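Local atomic coordinates of uncharacterized protein (PDB entry 6Y56), a protein that is a nucleotidyltransferase toxin of a toxin-antitoxin system in Mycobacterium tuberculosis, probably acting by modifying the acceptor stems of tRNAs. Residues 46-58 / 158-170. Sequence-based numbering, arbitrary orientation.
Sequences LVFKGGTSLRKCR and LPVVAEAEACAEK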
loop_
_atom_site.group_PDB
_atom_site.type_symbol
_atom_site.label_atom_id
_atom_site.label_comp_id
_atom_site.label_asym_id
_atom_site.label_seq_id
_atom_site.Cartn_x
_atom_site.Cartn_y
_atom_site.Cartn_z
ATOM N N LEU A 46 3.030 -12.658 -7.561
ATOM C CA LEU A 46 2.041 -11.595 -7.388
ATOM C C LEU A 46 1.687 -11.539 -5.908
ATOM O O LEU A 46 1.115 -12.495 -5.370
ATOM C CB LEU A 46 0.810 -11.886 -8.234
ATOM C CG LEU A 46 -0.247 -10.790 -8.254
ATOM C CD1 LEU A 46 0.268 -9.512 -8.927
ATOM C CD2 LEU A 46 -1.505 -11.304 -8.943
ATOM N N VAL A 47 2.045 -10.443 -5.245
ATOM C CA VAL A 47 1.781 -10.262 -3.822
ATOM C C VAL A 47 1.062 -8.930 -3.645
ATOM O O VAL A 47 1.488 -7.915 -4.202
ATOM C CB VAL A 47 3.083 -10.304 -2.991
ATOM C CG1 VAL A 47 2.791 -10.037 -1.528
ATOM C CG2 VAL A 47 3.745 -11.666 -3.134
ATOM N N PHE A 48 -0.021 -8.933 -2.867
ATOM C CA PHE A 48 -0.789 -7.729 -2.563
ATOM C C PHE A 48 -0.048 -6.930 -1.492
ATOM O O PHE A 48 0.374 -7.483 -0.473
ATOM C CB PHE A 48 -2.150 -8.218 -2.059
ATOM C CG PHE A 48 -3.189 -7.147 -1.826
ATOM C CD1 PHE A 48 -3.210 -5.956 -2.539
ATOM C CD2 PHE A 48 -4.195 -7.384 -0.891
ATOM C CE1 PHE A 48 -4.199 -4.998 -2.308
ATOM C CE2 PHE A 48 -5.184 -6.444 -0.666
ATOM C CZ PHE A 48 -5.186 -5.257 -1.372
ATOM N N LYS A 49 0.120 -5.629 -1.707
ATOM C CA LYS A 49 0.911 -4.825 -0.765
ATOM C C LYS A 49 0.309 -3.427 -0.620
ATOM O O LYS A 49 -0.826 -3.170 -1.016
ATOM C CB LYS A 49 2.392 -4.795 -1.167
ATOM C CG LYS A 49 2.681 -4.078 -2.473
ATOM C CD LYS A 49 4.184 -4.136 -2.764
ATOM C CE LYS A 49 4.564 -3.263 -3.932
ATOM N NZ LYS A 49 5.162 -2.014 -3.409
ATOM N N GLY A 50 1.066 -2.535 0.017
ATOM C CA GLY A 50 0.667 -1.149 0.134
ATOM C C GLY A 50 -0.431 -0.905 1.153
ATOM O O GLY A 50 -0.914 -1.796 1.853
ATOM N N GLY A 51 -0.847 0.362 1.203
ATOM C CA GLY A 51 -1.835 0.784 2.185
ATOM C C GLY A 51 -3.169 0.082 2.047
ATOM O O GLY A 51 -3.876 -0.097 3.034
ATOM N N THR A 52 -3.537 -0.329 0.837
ATOM C CA THR A 52 -4.817 -1.007 0.707
ATOM C C THR A 52 -4.760 -2.437 1.219
ATOM O O THR A 52 -5.762 -2.933 1.741
ATOM C CB THR A 52 -5.332 -0.909 -0.725
ATOM O OG1 THR A 52 -5.290 0.473 -1.103
ATOM C CG2 THR A 52 -6.779 -1.422 -0.844
ATOM N N SER A 53 -3.601 -3.099 1.125
ATOM C CA SER A 53 -3.485 -4.399 1.771
ATOM C C SER A 53 -3.599 -4.253 3.281
ATOM O O SER A 53 -4.189 -5.107 3.953
ATOM C CB SER A 53 -2.198 -5.118 1.357
ATOM O OG SER A 53 -1.042 -4.573 1.973
ATOM N N LEU A 54 -3.084 -3.147 3.823
ATOM C CA LEU A 54 -3.229 -2.880 5.247
ATOM C C LEU A 54 -4.696 -2.723 5.618
ATOM O O LEU A 54 -5.160 -3.308 6.608
ATOM C CB LEU A 54 -2.420 -1.633 5.610
ATOM C CG LEU A 54 -2.311 -1.139 7.044
ATOM C CD1 LEU A 54 -1.490 -2.107 7.883
ATOM C CD2 LEU A 54 -1.701 0.267 7.049
ATOM N N ARG A 55 -5.452 -1.981 4.806
ATOM C CA ARG A 55 -6.888 -1.835 5.023
ATOM C C ARG A 55 -7.605 -3.178 4.935
ATOM O O ARG A 55 -8.378 -3.540 5.828
ATOM C CB ARG A 55 -7.468 -0.867 3.993
ATOM C CG ARG A 55 -8.963 -1.017 3.806
ATOM C CD ARG A 55 -9.767 -0.532 5.000
ATOM N NE ARG A 55 -11.185 -0.752 4.733
ATOM C CZ ARG A 55 -12.186 -0.044 5.247
ATOM N NH1 ARG A 55 -11.952 0.942 6.111
ATOM N NH2 ARG A 55 -13.434 -0.338 4.898
ATOM N N LYS A 56 -7.371 -3.933 3.862
ATOM C CA LYS A 56 -8.204 -5.113 3.617
ATOM C C LYS A 56 -7.915 -6.227 4.609
ATOM O O LYS A 56 -8.837 -6.942 5.029
ATOM C CB LYS A 56 -7.973 -5.670 2.208
ATOM C CG LYS A 56 -8.265 -4.711 1.077
ATOM C CD LYS A 56 -9.685 -4.187 1.134
ATOM C CE LYS A 56 -9.994 -3.340 -0.097
ATOM N NZ LYS A 56 -11.416 -2.878 -0.115
ATOM N N CYS A 57 -6.650 -6.419 4.966
ATOM C CA CYS A 57 -6.222 -7.664 5.577
ATOM C C CYS A 57 -5.646 -7.489 6.971
ATOM O O CYS A 57 -5.382 -8.496 7.640
ATOM C CB CYS A 57 -5.189 -8.344 4.664
ATOM S SG CYS A 57 -5.927 -8.938 3.108
ATOM N N ARG A 58 -5.456 -6.257 7.437
ATOM C CA ARG A 58 -4.952 -6.056 8.786
ATOM C C ARG A 58 -5.818 -5.127 9.620
ATOM O O ARG A 58 -6.041 -5.412 10.800
ATOM C CB ARG A 58 -3.518 -5.532 8.721
ATOM C CG ARG A 58 -2.563 -6.512 8.032
ATOM C CD ARG A 58 -1.118 -6.176 8.306
ATOM N NE ARG A 58 -0.203 -6.941 7.466
ATOM C CZ ARG A 58 0.234 -8.166 7.720
ATOM N NH1 ARG A 58 -0.170 -8.809 8.818
ATOM N NH2 ARG A 58 1.081 -8.748 6.865
ATOM N N LEU A 158 -5.350 -14.025 0.501
ATOM C CA LEU A 158 -4.377 -13.527 -0.463
ATOM C C LEU A 158 -3.011 -13.422 0.197
ATOM O O LEU A 158 -2.920 -13.059 1.374
ATOM C CB LEU A 158 -4.777 -12.124 -0.949
ATOM C CG LEU A 158 -6.046 -12.047 -1.800
ATOM C CD1 LEU A 158 -6.346 -10.591 -2.087
ATOM C CD2 LEU A 158 -5.859 -12.823 -3.082
ATOM N N PRO A 159 -1.937 -13.710 -0.533
ATOM C CA PRO A 159 -0.593 -13.404 -0.028
ATOM C C PRO A 159 -0.396 -11.900 0.025
ATOM O O PRO A 159 -0.578 -11.194 -0.968
ATOM C CB PRO A 159 0.344 -14.056 -1.049
ATOM C CG PRO A 159 -0.475 -14.292 -2.228
ATOM C CD PRO A 159 -1.918 -14.369 -1.844
ATOM N N VAL A 160 -0.011 -11.424 1.197
ATOM C CA VAL A 160 0.150 -10.004 1.481
ATOM C C VAL A 160 1.580 -9.760 1.950
ATOM O O VAL A 160 2.203 -10.620 2.583
ATOM C CB VAL A 160 -0.889 -9.563 2.544
ATOM C CG1 VAL A 160 -0.618 -8.150 3.085
ATOM C CG2 VAL A 160 -2.310 -9.650 1.970
ATOM N N VAL A 161 2.098 -8.563 1.652
ATOM C CA VAL A 161 3.426 -8.178 2.114
ATOM C C VAL A 161 3.539 -8.358 3.625
ATOM O O VAL A 161 2.619 -8.041 4.388
ATOM C CB VAL A 161 3.694 -6.723 1.672
ATOM C CG1 VAL A 161 2.684 -5.745 2.300
ATOM C CG2 VAL A 161 5.122 -6.291 1.995
ATOM N N ALA A 162 4.690 -8.865 4.059
ATOM C CA ALA A 162 4.933 -8.994 5.486
ATOM C C ALA A 162 4.857 -7.627 6.141
ATOM O O ALA A 162 5.231 -6.607 5.547
ATOM C CB ALA A 162 6.317 -9.590 5.729
ATOM N N GLU A 163 4.373 -7.604 7.384
ATOM C CA GLU A 163 4.125 -6.336 8.052
ATOM C C GLU A 163 5.401 -5.512 8.230
ATOM O O GLU A 163 5.372 -4.290 8.071
ATOM C CB GLU A 163 3.415 -6.560 9.384
ATOM C CG GLU A 163 2.974 -5.261 9.997
ATOM C CD GLU A 163 2.032 -5.432 11.164
ATOM O OE1 GLU A 163 1.384 -6.497 11.266
ATOM O OE2 GLU A 163 1.932 -4.476 11.964
ATOM N N ALA A 164 6.524 -6.154 8.561
ATOM C CA ALA A 164 7.777 -5.411 8.704
ATOM C C ALA A 164 8.184 -4.775 7.384
ATOM O O ALA A 164 8.723 -3.660 7.358
ATOM C CB ALA A 164 8.889 -6.340 9.182
ATOM N N GLU A 165 7.955 -5.484 6.273
ATOM C CA GLU A 165 8.297 -4.949 4.963
ATOM C C GLU A 165 7.342 -3.834 4.549
ATOM O O GLU A 165 7.762 -2.857 3.928
ATOM C CB GLU A 165 8.344 -6.076 3.931
ATOM C CG GLU A 165 8.845 -5.626 2.575
ATOM C CD GLU A 165 9.415 -6.755 1.751
ATOM O OE1 GLU A 165 9.140 -7.939 2.058
ATOM O OE2 GLU A 165 10.140 -6.461 0.783
ATOM N N ALA A 166 6.053 -3.963 4.871
ATOM C CA ALA A 166 5.117 -2.883 4.571
ATOM C C ALA A 166 5.513 -1.604 5.297
ATOM O O ALA A 166 5.465 -0.506 4.722
ATOM C CB ALA A 166 3.700 -3.299 4.974
ATOM N N CYS A 167 5.931 -1.733 6.558
ATOM C CA CYS A 167 6.358 -0.564 7.312
ATOM C C CYS A 167 7.624 0.036 6.703
ATOM O O CYS A 167 7.710 1.257 6.509
ATOM C CB CYS A 167 6.562 -0.960 8.771
ATOM S SG CYS A 167 6.858 0.430 9.867
ATOM N N ALA A 168 8.590 -0.812 6.329
ATOM C CA ALA A 168 9.815 -0.317 5.702
ATOM C C ALA A 168 9.520 0.395 4.384
ATOM O O ALA A 168 10.126 1.431 4.085
ATOM C CB ALA A 168 10.803 -1.467 5.494
ATOM N N GLU A 169 8.585 -0.137 3.582
ATOM C CA GLU A 169 8.225 0.528 2.335
ATOM C C GLU A 169 7.573 1.881 2.596
ATOM O O GLU A 169 7.839 2.858 1.883
ATOM C CB GLU A 169 7.304 -0.366 1.503
ATOM C CG GLU A 169 8.025 -1.555 0.894
ATOM C CD GLU A 169 7.360 -2.099 -0.354
ATOM O OE1 GLU A 169 6.202 -1.731 -0.644
ATOM O OE2 GLU A 169 8.004 -2.914 -1.036
ATOM N N LYS A 170 6.728 1.967 3.619
ATOM C CA LYS A 170 6.111 3.248 3.948
ATOM C C LYS A 170 7.159 4.259 4.367
ATOM O O LYS A 170 7.127 5.416 3.932
ATOM C CB LYS A 170 5.089 3.067 5.070
ATOM C CG LYS A 170 3.758 2.489 4.637
ATOM C CD LYS A 170 2.926 3.539 3.918
ATOM C CE LYS A 170 1.725 2.891 3.279
ATOM N NZ LYS A 170 0.877 3.932 2.664
HETATM O O HOH W 1 8.074 -3.011 -3.702
HETATM O O HOH W 2 3.868 -2.461 0.866
HETATM O O HOH W 3 0.818 2.466 0.107
HETATM O O HOH W 4 1.305 -6.085 5.783
#
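Phe48 and Val160 form a single parallel-type beta bridge, where edge strand 47-49 of the mixed sheet crosses 158-160, in a two-stranded antiparallel sheet with 138-141, at 56°. Phe48 N donates to Pro159 O (3.0 Å), and Phe48 O takes Val161 N (2.9 Å) almost head-on. On the side of helix 50-58, Val160 CG1 packs on Ser53 while CG2 touches both Cys57 SG and Phe48 CD2. Ser53 CB sits over the centre of the Phe48 ring, and its OG turns back to Gly50 O, which also accepts Leu54 N.

Past the bridge both segments turn into helices, and side chains from helix and strand link them. The Arg58 guanidinium lies flat against Glu163 CB, which rests 3.9 Å above its plane, and sends NH2 edge-on to Val161 O (3.0 Å). The Glu163 carboxylate is only a long, out-of-plane charge partner; Arg58 also pairs with Glu138, and Glu163 with Arg192. Lys49 lays CB against Val161 CG1, and its bent end brings NZ to the syn side of Glu169 OE1 (3.0 Å), while Lys206 takes OE2. Waters join Gly50 N to Glu169 OE1 and Gly51 N to Lys170 NZ, which is salt-bridged to Asp185 and Asp182.

The strand-Gly-Gly-helix turn in Lys49-Gly50-Gly51-Thr52 matches the glycine-rich signature of the nucleotidyltransferase fold, tied here to helix 163-174 by the Lys49-Glu169 salt bridge and those two waters.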